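SYE1 (Shewanella oneidensis, PDB 4AWT) binds flavin mononucleotide and probably works as an NAD(P)H-dependent oxidoreductase of the old yellow enzyme family. Local coordinates at residues I20-L25 / R323-N328; G52-E57 / K93-F98; L234-T239 / L267-V272. The protein carries 1 engineered substitution. One frame throughout, in Å; residues are numbered along the deposited sequence. Where two conformers were deposited one is given.

Interaction 1: residues I20-L25 / R323-N328; sequences IVMPPL and RPFIAN. Engineered in segment 20-25: L25 (natural residue Met). With FMN (flavin mononucleotide), chain B; SO4 (sulfate ion), chain C.
F325 lays one face of its ring against M22, whose CB sits 4.1 Å from the ring centroid in a CH-pi contact. The contact lies where a (beta/alpha)8, or TIM, barrel closes: strand 20-22 is its first strand, and the short helix 323-327 follows its last. The extended chain of M22 carries SD over the same face, a more distant Met-aromatic contact. Slanting in beside it, I20 CG2 comes to 3.8 Å from F325 CE2. Further along, the engineered leucine L25 forks between protein and cofactor. Its CD1 packs on I326 CG1 at 3.9 Å, while CD2 lies 3.6 Å from C9 of the flavin.

R323, an FMN-binding residue, shows how one arginine can hold two oxygens of a phosphate. Beyond CB, which flanks O1P, CG approaches the flavin methyl C8M at 3.5 Å, and CD passes sulfate O1 and O3. A bend about CG-CD (chi3 -76°) then turns NE to O1P at 2.9 Å, an oxygen that also accepts the backbone N of R323. NH2 bonds O2P at 2.8 Å, and the phosphorus lies in the guanidinium plane, at its edge. A methionine in place of this arginine would probably leave O1P only the backbone N from this residue and O2P without this charged partner. At the remaining corner, R323 NH1 donates to sulfate O1 at 2.9 Å, in an ion that R301 NH2 also binds.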
loop_
_atom_site.group_PDB
_atom_site.type_symbol
_atom_site.label_atom_id
_atom_site.label_comp_id
_atom_site.label_asym_id
_atom_site.label_seq_id
_atom_site.Cartn_x
_atom_site.Cartn_y
_atom_site.Cartn_z
ATOM N N ILE A 20 9.451 1.953 -13.192
ATOM C CA ILE A 20 9.099 2.957 -12.194
ATOM C C ILE A 20 7.669 2.705 -11.703
ATOM O O ILE A 20 6.739 2.579 -12.499
ATOM C CB ILE A 20 9.234 4.366 -12.792
ATOM C CG1 ILE A 20 10.689 4.612 -13.170
ATOM C CG2 ILE A 20 8.669 5.412 -11.852
ATOM C CD1 ILE A 20 10.876 5.806 -14.083
ATOM N N VAL A 21 7.521 2.719 -10.376
ATOM C CA VAL A 21 6.236 2.572 -9.736
ATOM C C VAL A 21 5.866 3.868 -9.014
ATOM O O VAL A 21 6.672 4.474 -8.322
ATOM C CB VAL A 21 6.273 1.388 -8.742
ATOM C CG1 VAL A 21 4.957 1.236 -8.010
ATOM C CG2 VAL A 21 6.654 0.118 -9.484
ATOM N N MET A 22 4.590 4.261 -9.158
ATOM C CA MET A 22 3.987 5.215 -8.253
ATOM C C MET A 22 3.389 4.389 -7.122
ATOM O O MET A 22 2.404 3.667 -7.342
ATOM C CB MET A 22 2.901 6.044 -8.943
ATOM C CG MET A 22 2.235 7.015 -7.996
ATOM S SD MET A 22 0.942 7.921 -8.854
ATOM C CE MET A 22 0.209 8.802 -7.481
ATOM N N PRO A 23 3.998 4.385 -5.948
ATOM C CA PRO A 23 3.521 3.531 -4.852
ATOM C C PRO A 23 2.287 4.185 -4.245
ATOM O O PRO A 23 1.950 5.324 -4.546
ATOM C CB PRO A 23 4.717 3.553 -3.895
ATOM C CG PRO A 23 5.239 4.968 -4.019
ATOM C CD PRO A 23 5.069 5.315 -5.505
ATOM N N PRO A 24 1.629 3.444 -3.338
ATOM C CA PRO A 24 0.429 3.966 -2.680
ATOM C C PRO A 24 0.728 5.231 -1.909
ATOM O O PRO A 24 1.646 5.283 -1.096
ATOM C CB PRO A 24 0.038 2.840 -1.724
ATOM C CG PRO A 24 0.492 1.630 -2.426
ATOM C CD PRO A 24 1.867 2.056 -2.947
ATOM N N LEU A 25 -0.120 6.268 -2.108
ATOM C CA LEU A 25 0.045 7.544 -1.428
ATOM C C LEU A 25 -1.323 8.064 -1.025
ATOM O O LEU A 25 -2.029 8.698 -1.825
ATOM C CB LEU A 25 0.767 8.572 -2.318
ATOM C CG LEU A 25 2.170 8.168 -2.761
ATOM C CD1 LEU A 25 2.538 8.912 -4.041
ATOM C CD2 LEU A 25 3.194 8.423 -1.645
ATOM N N ARG A 323 7.217 10.244 -2.315
ATOM C CA ARG A 323 7.239 11.715 -2.198
ATOM C C ARG A 323 7.593 12.383 -3.500
ATOM O O ARG A 323 6.930 13.377 -3.860
ATOM C CB ARG A 323 8.073 12.121 -0.981
ATOM C CG ARG A 323 7.298 11.822 0.292
ATOM C CD ARG A 323 8.132 11.779 1.555
ATOM N NE ARG A 323 8.894 10.553 1.640
ATOM C CZ ARG A 323 9.540 10.185 2.726
ATOM N NH1 ARG A 323 9.517 10.982 3.803
ATOM N NH2 ARG A 323 10.193 9.012 2.765
ATOM N N PRO A 324 8.574 11.915 -4.280
ATOM C CA PRO A 324 8.853 12.623 -5.534
ATOM C C PRO A 324 7.691 12.598 -6.523
ATOM O O PRO A 324 7.536 13.529 -7.297
ATOM C CB PRO A 324 10.072 11.884 -6.100
ATOM C CG PRO A 324 10.786 11.379 -4.840
ATOM C CD PRO A 324 9.637 10.930 -3.946
ATOM N N PHE A 325 6.872 11.534 -6.523
ATOM C CA PHE A 325 5.725 11.517 -7.432
ATOM C C PHE A 325 4.630 12.485 -7.032
ATOM O O PHE A 325 3.845 12.901 -7.857
ATOM C CB PHE A 325 5.158 10.092 -7.575
ATOM C CG PHE A 325 5.316 9.501 -8.951
ATOM C CD1 PHE A 325 4.910 10.202 -10.067
ATOM C CD2 PHE A 325 5.891 8.254 -9.113
ATOM C CE1 PHE A 325 5.023 9.667 -11.328
ATOM C CE2 PHE A 325 6.003 7.698 -10.385
ATOM C CZ PHE A 325 5.566 8.416 -11.488
ATOM N N ILE A 326 4.559 12.869 -5.759
ATOM C CA ILE A 326 3.544 13.841 -5.398
ATOM C C ILE A 326 3.783 15.146 -6.137
ATOM O O ILE A 326 2.854 15.721 -6.682
ATOM C CB ILE A 326 3.565 14.016 -3.882
ATOM C CG1 ILE A 326 3.086 12.704 -3.252
ATOM C CG2 ILE A 326 2.784 15.234 -3.407
ATOM C CD1 ILE A 326 3.205 12.768 -1.731
ATOM N N ALA A 327 5.032 15.599 -6.155
ATOM C CA ALA A 327 5.366 16.907 -6.669
ATOM C C ALA A 327 5.807 16.925 -8.133
ATOM O O ALA A 327 5.970 17.997 -8.691
ATOM C CB ALA A 327 6.455 17.539 -5.810
ATOM N N ASN A 328 5.998 15.769 -8.734
ATOM C CA ASN A 328 6.546 15.665 -10.079
ATOM C C ASN A 328 5.669 14.706 -10.865
ATOM O O ASN A 328 5.889 13.508 -10.876
ATOM C CB ASN A 328 7.990 15.160 -10.068
ATOM C CG ASN A 328 8.887 16.130 -9.314
ATOM O OD1 ASN A 328 9.360 17.106 -9.889
ATOM N ND2 ASN A 328 9.062 15.862 -8.027
HETATM N N1 FMN B . 2.056 3.468 1.809
HETATM C C2 FMN B . 1.089 2.578 1.623
HETATM O O2 FMN B . 1.329 1.345 1.517
HETATM N N3 FMN B . -0.233 2.991 1.537
HETATM C C4 FMN B . -0.615 4.319 1.636
HETATM O O4 FMN B . -1.823 4.617 1.441
HETATM C C4A FMN B . 0.398 5.225 1.942
HETATM N N5 FMN B . 0.098 6.570 2.156
HETATM C C5A FMN B . 1.165 7.501 2.033
HETATM C C6 FMN B . 0.893 8.845 1.967
HETATM C C7 FMN B . 1.919 9.808 1.816
HETATM C C7M FMN B . 1.530 11.254 1.627
HETATM C C8 FMN B . 3.210 9.373 1.790
HETATM C C8M FMN B . 4.369 10.332 1.599
HETATM C C9 FMN B . 3.503 7.996 1.870
HETATM C C9A FMN B . 2.487 7.045 1.982
HETATM N N10 FMN B . 2.771 5.664 2.000
HETATM C C10 FMN B . 1.728 4.761 1.915
HETATM C "C1'" FMN B . 4.161 5.214 1.884
HETATM C "C2'" FMN B . 4.723 5.326 0.455
HETATM O "O2'" FMN B . 4.109 4.379 -0.402
HETATM C "C3'" FMN B . 6.214 5.055 0.393
HETATM O "O3'" FMN B . 6.524 3.707 0.716
HETATM C "C4'" FMN B . 7.079 5.986 1.261
HETATM O "O4'" FMN B . 6.678 7.342 1.141
HETATM C "C5'" FMN B . 8.563 5.802 1.009
HETATM O "O5'" FMN B . 8.911 6.139 -0.345
HETATM P P FMN B . 9.544 7.590 -0.667
HETATM O O1P FMN B . 8.451 8.599 -0.414
HETATM O O2P FMN B . 10.724 7.785 0.258
HETATM O O3P FMN B . 9.920 7.479 -2.124
HETATM S S SO4 C . 10.122 14.627 3.528
HETATM O O1 SO4 C . 8.954 13.793 4.086
HETATM O O2 SO4 C . 11.296 14.316 4.270
HETATM O O3 SO4 C . 10.526 13.994 2.156
HETATM O O4 SO4 C . 9.789 15.975 3.169
#

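Interaction 2: residues G52-E57 / K93-F98; sequences GLIVSE and KGCAIF
F98, I54 and L53 bury the most surface where strands 53-60 and 96-102 run side by side, and they illustrate how parallel strands share the work between backbone and side chains. I54 is held by both of its backbone polar groups: its N donates to A96 O at 3.0 Å, and its O accepts F98 N at 2.9 Å. Two residues on, S56 N donates to F98 O at 2.8 Å.

Side chains then sort by face. On one, I54 CG2 meets I97 CD1 at 3.8 Å, and its other branch, CG1, rests on C95 SG. On the other, L53 places CG anti to its backbone N (chi1 174°), which swings CD1 across to the neighbouring strand, 4.0 Å from A96 CB and 3.9 Å from F98 CD1.

The pair belongs to a beta-alpha-beta crossover through helix 77-92. The I54 and I97 face turns to the helices: I54 touches Y45 of helix 39-46, and I97 touches T87 and H91 of helix 77-92. The opposite face packs on strand 14-16, where L53 meets L16, F98 meets L14, and the F98 ring also meets that of Y266 on strand 266-270.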
loop_
_atom_site.group_PDB
_atom_site.type_symbol
_atom_site.label_atom_id
_atom_site.label_comp_id
_atom_site.label_asym_id
_atom_site.label_seq_id
_atom_site.Cartn_x
_atom_site.Cartn_y
_atom_site.Cartn_z
ATOM N N GLY A 52 5.445 3.121 -14.924
ATOM C CA GLY A 52 5.175 1.784 -15.425
ATOM C C GLY A 52 3.955 1.144 -14.760
ATOM O O GLY A 52 3.175 0.445 -15.390
ATOM N N LEU A 53 3.819 1.376 -13.462
ATOM C CA LEU A 53 2.718 0.858 -12.661
ATOM C C LEU A 53 2.329 1.925 -11.651
ATOM O O LEU A 53 3.192 2.483 -11.000
ATOM C CB LEU A 53 3.156 -0.407 -11.898
ATOM C CG LEU A 53 2.158 -0.978 -10.910
ATOM C CD1 LEU A 53 0.927 -1.540 -11.578
ATOM C CD2 LEU A 53 2.857 -2.078 -10.082
ATOM N N ILE A 54 1.023 2.155 -11.508
ATOM C CA ILE A 54 0.473 2.913 -10.402
ATOM C C ILE A 54 -0.159 1.936 -9.416
ATOM O O ILE A 54 -0.932 1.067 -9.832
ATOM C CB ILE A 54 -0.570 3.924 -10.875
ATOM C CG1 ILE A 54 0.103 5.006 -11.748
ATOM C CG2 ILE A 54 -1.305 4.543 -9.690
ATOM C CD1 ILE A 54 -0.870 5.958 -12.386
ATOM N N VAL A 55 0.126 2.116 -8.141
ATOM C CA VAL A 55 -0.607 1.455 -7.073
ATOM C C VAL A 55 -1.407 2.536 -6.381
ATOM O O VAL A 55 -0.848 3.549 -5.961
ATOM C CB VAL A 55 0.295 0.708 -6.103
ATOM C CG1 VAL A 55 -0.589 -0.162 -5.200
ATOM C CG2 VAL A 55 1.325 -0.145 -6.804
ATOM N N SER A 56 -2.717 2.354 -6.284
ATOM C CA SER A 56 -3.539 3.342 -5.629
ATOM C C SER A 56 -3.122 3.518 -4.178
ATOM O O SER A 56 -2.616 2.623 -3.521
ATOM C CB SER A 56 -5.020 2.973 -5.652
ATOM O OG SER A 56 -5.377 2.013 -4.662
ATOM N N GLU A 57 -3.456 4.710 -3.652
ATOM C CA GLU A 57 -3.529 4.901 -2.232
ATOM C C GLU A 57 -4.345 3.790 -1.584
ATOM O O GLU A 57 -5.257 3.217 -2.187
ATOM C CB GLU A 57 -4.150 6.261 -1.908
ATOM C CG GLU A 57 -5.606 6.449 -2.390
ATOM C CD GLU A 57 -5.832 7.924 -2.682
ATOM O OE1 GLU A 57 -5.898 8.747 -1.742
ATOM O OE2 GLU A 57 -5.951 8.265 -3.882
ATOM N N LYS A 93 -4.290 6.768 -20.703
ATOM C CA LYS A 93 -2.904 7.144 -20.835
ATOM C C LYS A 93 -1.970 6.002 -21.115
ATOM O O LYS A 93 -0.766 6.158 -21.407
ATOM C CB LYS A 93 -2.313 7.791 -19.592
ATOM C CG LYS A 93 -3.151 8.967 -19.168
ATOM C CD LYS A 93 -3.385 10.048 -20.240
ATOM C CE LYS A 93 -4.016 11.248 -19.501
ATOM N NZ LYS A 93 -4.271 12.304 -20.521
ATOM N N GLY A 94 -2.413 4.772 -21.152
ATOM C CA GLY A 94 -1.437 3.681 -21.321
ATOM C C GLY A 94 -0.714 3.441 -20.002
ATOM O O GLY A 94 0.382 3.897 -19.850
ATOM N N CYS A 95 -1.317 2.772 -19.067
ATOM C CA CYS A 95 -0.643 2.598 -17.786
ATOM C C CYS A 95 -1.450 1.492 -17.112
ATOM O O CYS A 95 -2.610 1.291 -17.430
ATOM C CB CYS A 95 -0.555 3.826 -16.913
ATOM S SG CYS A 95 0.343 3.677 -15.379
ATOM N N ALA A 96 -0.832 0.759 -16.241
ATOM C CA ALA A 96 -1.473 -0.258 -15.395
ATOM C C ALA A 96 -1.678 0.308 -14.007
ATOM O O ALA A 96 -0.858 1.069 -13.512
ATOM C CB ALA A 96 -0.608 -1.508 -15.312
ATOM N N ILE A 97 -2.788 -0.092 -13.369
ATOM C CA ILE A 97 -3.078 0.405 -12.038
ATOM C C ILE A 97 -3.655 -0.719 -11.173
ATOM O O ILE A 97 -4.584 -1.427 -11.580
ATOM C CB ILE A 97 -3.982 1.628 -12.083
ATOM C CG1 ILE A 97 -4.218 2.185 -10.671
ATOM C CG2 ILE A 97 -5.285 1.408 -12.829
ATOM C CD1 ILE A 97 -4.862 3.564 -10.614
ATOM N N PHE A 98 -3.071 -0.864 -9.989
ATOM C CA PHE A 98 -3.529 -1.816 -8.978
ATOM C C PHE A 98 -4.165 -1.054 -7.831
ATOM O O PHE A 98 -3.715 0.041 -7.491
ATOM C CB PHE A 98 -2.389 -2.677 -8.447
ATOM C CG PHE A 98 -2.003 -3.886 -9.283
ATOM C CD1 PHE A 98 -2.031 -3.885 -10.671
ATOM C CD2 PHE A 98 -1.586 -5.049 -8.639
ATOM C CE1 PHE A 98 -1.659 -5.011 -11.389
ATOM C CE2 PHE A 98 -1.213 -6.173 -9.363
ATOM C CZ PHE A 98 -1.239 -6.155 -10.730
#

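Interaction 3: residues L234-T239 / L267-V272; sequences LAPLTT and LHIAEV. With FMN (flavin mononucleotide), chain B.
L234 and L267 meet through their methyl ends, CD1 to CD1 at 3.8 Å, although their backbones are offset along the two segments. Different first torsions explain the meeting. In L234, CG stands beside the backbone N (chi1 -62°), whereas in L267 it lies anti to N (chi1 176°), carrying the branch across to segment 234-239. I269 completes this apolar face with two arms. Its CG2 presses on P236 CD at 3.9 Å, the two side chains crossing at about a right angle, and its CD1, folded back by chi2, approaches L234 CB more loosely.

The backbones support this packing with two hydrogen bonds, L234 N to H268 O at 2.9 Å and A270 N to L234 O at 2.9 Å. They tie the end of strand 230-234 to strand 266-270, the fifth and sixth strands of the TIM barrel, just where the former gives way to the loop leading toward helix 248-261. H268 directs its imidazole to another side, where ND1 bonds E179.

Beyond A235 the loop departs from the strand, and waters fill the role of direct bonds. A270 O accepts two of them: one also accepts the N-H of L237, the other the hydroxyl of T238, whose OG1 lies 2.7 Å from that water's O. T238 sets OG1 between its own N and carbonyl carbon (chi1 58°). The same rotation leaves CG2 to pack against the other segment, 3.7 Å from E271 O and 4.0 Å from V272 CA. The E271 carboxylate has its partners elsewhere, a salt bridge with K285 and a hydrogen bond with Y302, while the backbone O of V272 comes within 3.5 Å of FMN C5'.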
loop_
_atom_site.group_PDB
_atom_site.type_symbol
_atom_site.label_atom_id
_atom_site.label_comp_id
_atom_site.label_asym_id
_atom_site.label_seq_id
_atom_site.Cartn_x
_atom_site.Cartn_y
_atom_site.Cartn_z
ATOM N N LEU A 234 4.921 -5.615 2.076
ATOM C CA LEU A 234 5.475 -5.957 3.378
ATOM C C LEU A 234 6.449 -4.875 3.833
ATOM O O LEU A 234 7.056 -4.188 3.003
ATOM C CB LEU A 234 6.219 -7.309 3.368
ATOM C CG LEU A 234 5.364 -8.519 3.014
ATOM C CD1 LEU A 234 6.268 -9.753 2.982
ATOM C CD2 LEU A 234 4.204 -8.739 3.985
ATOM N N ALA A 235 6.636 -4.775 5.145
ATOM C CA ALA A 235 7.583 -3.858 5.762
ATOM C C ALA A 235 8.396 -4.604 6.799
ATOM O O ALA A 235 8.075 -4.604 7.992
ATOM C CB ALA A 235 6.881 -2.696 6.385
ATOM N N PRO A 236 9.465 -5.286 6.393
ATOM C CA PRO A 236 10.185 -6.140 7.342
ATOM C C PRO A 236 10.805 -5.391 8.503
ATOM O O PRO A 236 10.855 -5.956 9.612
ATOM C CB PRO A 236 11.257 -6.804 6.474
ATOM C CG PRO A 236 10.680 -6.813 5.078
ATOM C CD PRO A 236 9.929 -5.478 5.001
ATOM N N LEU A 237 11.352 -4.191 8.270
ATOM C CA LEU A 237 12.240 -3.599 9.228
ATOM C C LEU A 237 11.762 -2.256 9.773
ATOM O O LEU A 237 12.238 -1.827 10.850
ATOM C CB LEU A 237 13.643 -3.407 8.662
ATOM C CG LEU A 237 14.344 -4.696 8.279
ATOM C CD1 LEU A 237 15.706 -4.343 7.689
ATOM C CD2 LEU A 237 14.529 -5.634 9.445
ATOM N N THR A 238 10.879 -1.552 9.113
ATOM C CA THR A 238 10.321 -0.331 9.683
ATOM C C THR A 238 9.347 -0.704 10.808
ATOM O O THR A 238 8.793 -1.784 10.844
ATOM C CB THR A 238 9.650 0.537 8.622
ATOM O OG1 THR A 238 8.634 -0.267 8.002
ATOM C CG2 THR A 238 10.631 1.054 7.591
ATOM N N THR A 239 9.228 0.224 11.739
ATOM C CA THR A 239 8.475 0.026 12.983
ATOM C C THR A 239 7.682 1.252 13.371
ATOM O O THR A 239 7.085 1.308 14.470
ATOM C CB THR A 239 9.431 -0.365 14.129
ATOM O OG1 THR A 239 10.332 0.748 14.341
ATOM C CG2 THR A 239 10.176 -1.644 13.852
ATOM N N LEU A 267 5.907 -8.764 -5.154
ATOM C CA LEU A 267 6.136 -8.496 -3.731
ATOM C C LEU A 267 6.749 -7.106 -3.670
ATOM O O LEU A 267 7.737 -6.832 -4.348
ATOM C CB LEU A 267 7.073 -9.536 -3.119
ATOM C CG LEU A 267 7.456 -9.314 -1.680
ATOM C CD1 LEU A 267 6.274 -9.255 -0.765
ATOM C CD2 LEU A 267 8.427 -10.409 -1.225
ATOM N N HIS A 268 6.155 -6.248 -2.852
ATOM C CA HIS A 268 6.536 -4.848 -2.718
ATOM C C HIS A 268 7.033 -4.616 -1.294
ATOM O O HIS A 268 6.297 -4.850 -0.343
ATOM C CB HIS A 268 5.315 -4.011 -3.066
ATOM C CG HIS A 268 5.498 -2.525 -3.099
ATOM N ND1 HIS A 268 4.462 -1.704 -3.475
ATOM C CD2 HIS A 268 6.545 -1.693 -2.872
ATOM C CE1 HIS A 268 4.926 -0.465 -3.475
ATOM N NE2 HIS A 268 6.180 -0.383 -3.106
ATOM N N ILE A 269 8.285 -4.207 -1.181
ATOM C CA ILE A 269 8.920 -3.953 0.098
ATOM C C ILE A 269 8.921 -2.446 0.359
ATOM O O ILE A 269 9.512 -1.672 -0.427
ATOM C CB ILE A 269 10.337 -4.516 0.150
ATOM C CG1 ILE A 269 10.365 -6.004 -0.166
ATOM C CG2 ILE A 269 10.995 -4.182 1.476
ATOM C CD1 ILE A 269 9.579 -6.885 0.770
ATOM N N ALA A 270 8.276 -2.041 1.448
ATOM C CA ALA A 270 8.283 -0.660 1.899
ATOM C C ALA A 270 9.499 -0.497 2.814
ATOM O O ALA A 270 9.501 -0.900 3.983
ATOM C CB ALA A 270 7.008 -0.337 2.634
ATOM N N GLU A 271 10.588 -0.014 2.230
ATOM C CA GLU A 271 11.888 0.037 2.857
ATOM C C GLU A 271 12.089 1.198 3.806
ATOM O O GLU A 271 12.956 1.148 4.691
ATOM C CB GLU A 271 12.949 0.033 1.712
ATOM C CG GLU A 271 14.376 -0.043 2.115
ATOM C CD GLU A 271 15.305 -0.231 0.944
ATOM O OE1 GLU A 271 14.794 -0.394 -0.203
ATOM O OE2 GLU A 271 16.523 -0.214 1.163
ATOM N N VAL A 272 11.332 2.267 3.606
ATOM C CA VAL A 272 11.324 3.463 4.448
ATOM C C VAL A 272 9.885 3.823 4.703
ATOM O O VAL A 272 9.064 3.711 3.772
ATOM C CB VAL A 272 12.038 4.635 3.756
ATOM C CG1 VAL A 272 11.931 5.915 4.584
ATOM C CG2 VAL A 272 13.487 4.302 3.443
HETATM N N1 FMN B . 2.056 3.468 1.809
HETATM C C2 FMN B . 1.089 2.578 1.623
HETATM O O2 FMN B . 1.329 1.345 1.517
HETATM N N3 FMN B . -0.233 2.991 1.537
HETATM C C4 FMN B . -0.615 4.319 1.636
HETATM O O4 FMN B . -1.823 4.617 1.441
HETATM C C4A FMN B . 0.398 5.225 1.942
HETATM N N5 FMN B . 0.098 6.570 2.156
HETATM C C5A FMN B . 1.165 7.501 2.033
HETATM C C6 FMN B . 0.893 8.845 1.967
HETATM C C7 FMN B . 1.919 9.808 1.816
HETATM C C7M FMN B . 1.530 11.254 1.627
HETATM C C8 FMN B . 3.210 9.373 1.790
HETATM C C8M FMN B . 4.369 10.332 1.599
HETATM C C9 FMN B . 3.503 7.996 1.870
HETATM C C9A FMN B . 2.487 7.045 1.982
HETATM N N10 FMN B . 2.771 5.664 2.000
HETATM C C10 FMN B . 1.728 4.761 1.915
HETATM C "C1'" FMN B . 4.161 5.214 1.884
HETATM C "C2'" FMN B . 4.723 5.326 0.455
HETATM O "O2'" FMN B . 4.109 4.379 -0.402
HETATM C "C3'" FMN B . 6.214 5.055 0.393
HETATM O "O3'" FMN B . 6.524 3.707 0.716
HETATM C "C4'" FMN B . 7.079 5.986 1.261
HETATM O "O4'" FMN B . 6.678 7.342 1.141
HETATM C "C5'" FMN B . 8.563 5.802 1.009
HETATM O "O5'" FMN B . 8.911 6.139 -0.345
HETATM P P FMN B . 9.544 7.590 -0.667
HETATM O O1P FMN B . 8.451 8.599 -0.414
HETATM O O2P FMN B . 10.724 7.785 0.258
HETATM O O3P FMN B . 9.920 7.479 -2.124
HETATM O O HOH W 1 11.035 -2.426 5.978
HETATM O O HOH W 2 7.943 0.799 5.674
#

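In the fold
All three contacts reach the one barrel sheet. Interaction 1 joins residues far apart in sequence, and interactions 2 and 3 follow one another inside the loop it closes. Interactions 1 and 2 have centres about 11 Å apart and share neighbouring strands 20-22 and 53-60, with probable hydrogen bonds between M22 and both L53 and V55. Interaction 3 lies about 16 Å from interaction 1 and about 20 Å from interaction 2, between centres. It nevertheless touches interaction 1, where H268 packs on P23 and P24, and V272 on R323. Interactions 1 and 3 both reach FMN, so distant parts of the chain converge on one cofactor site.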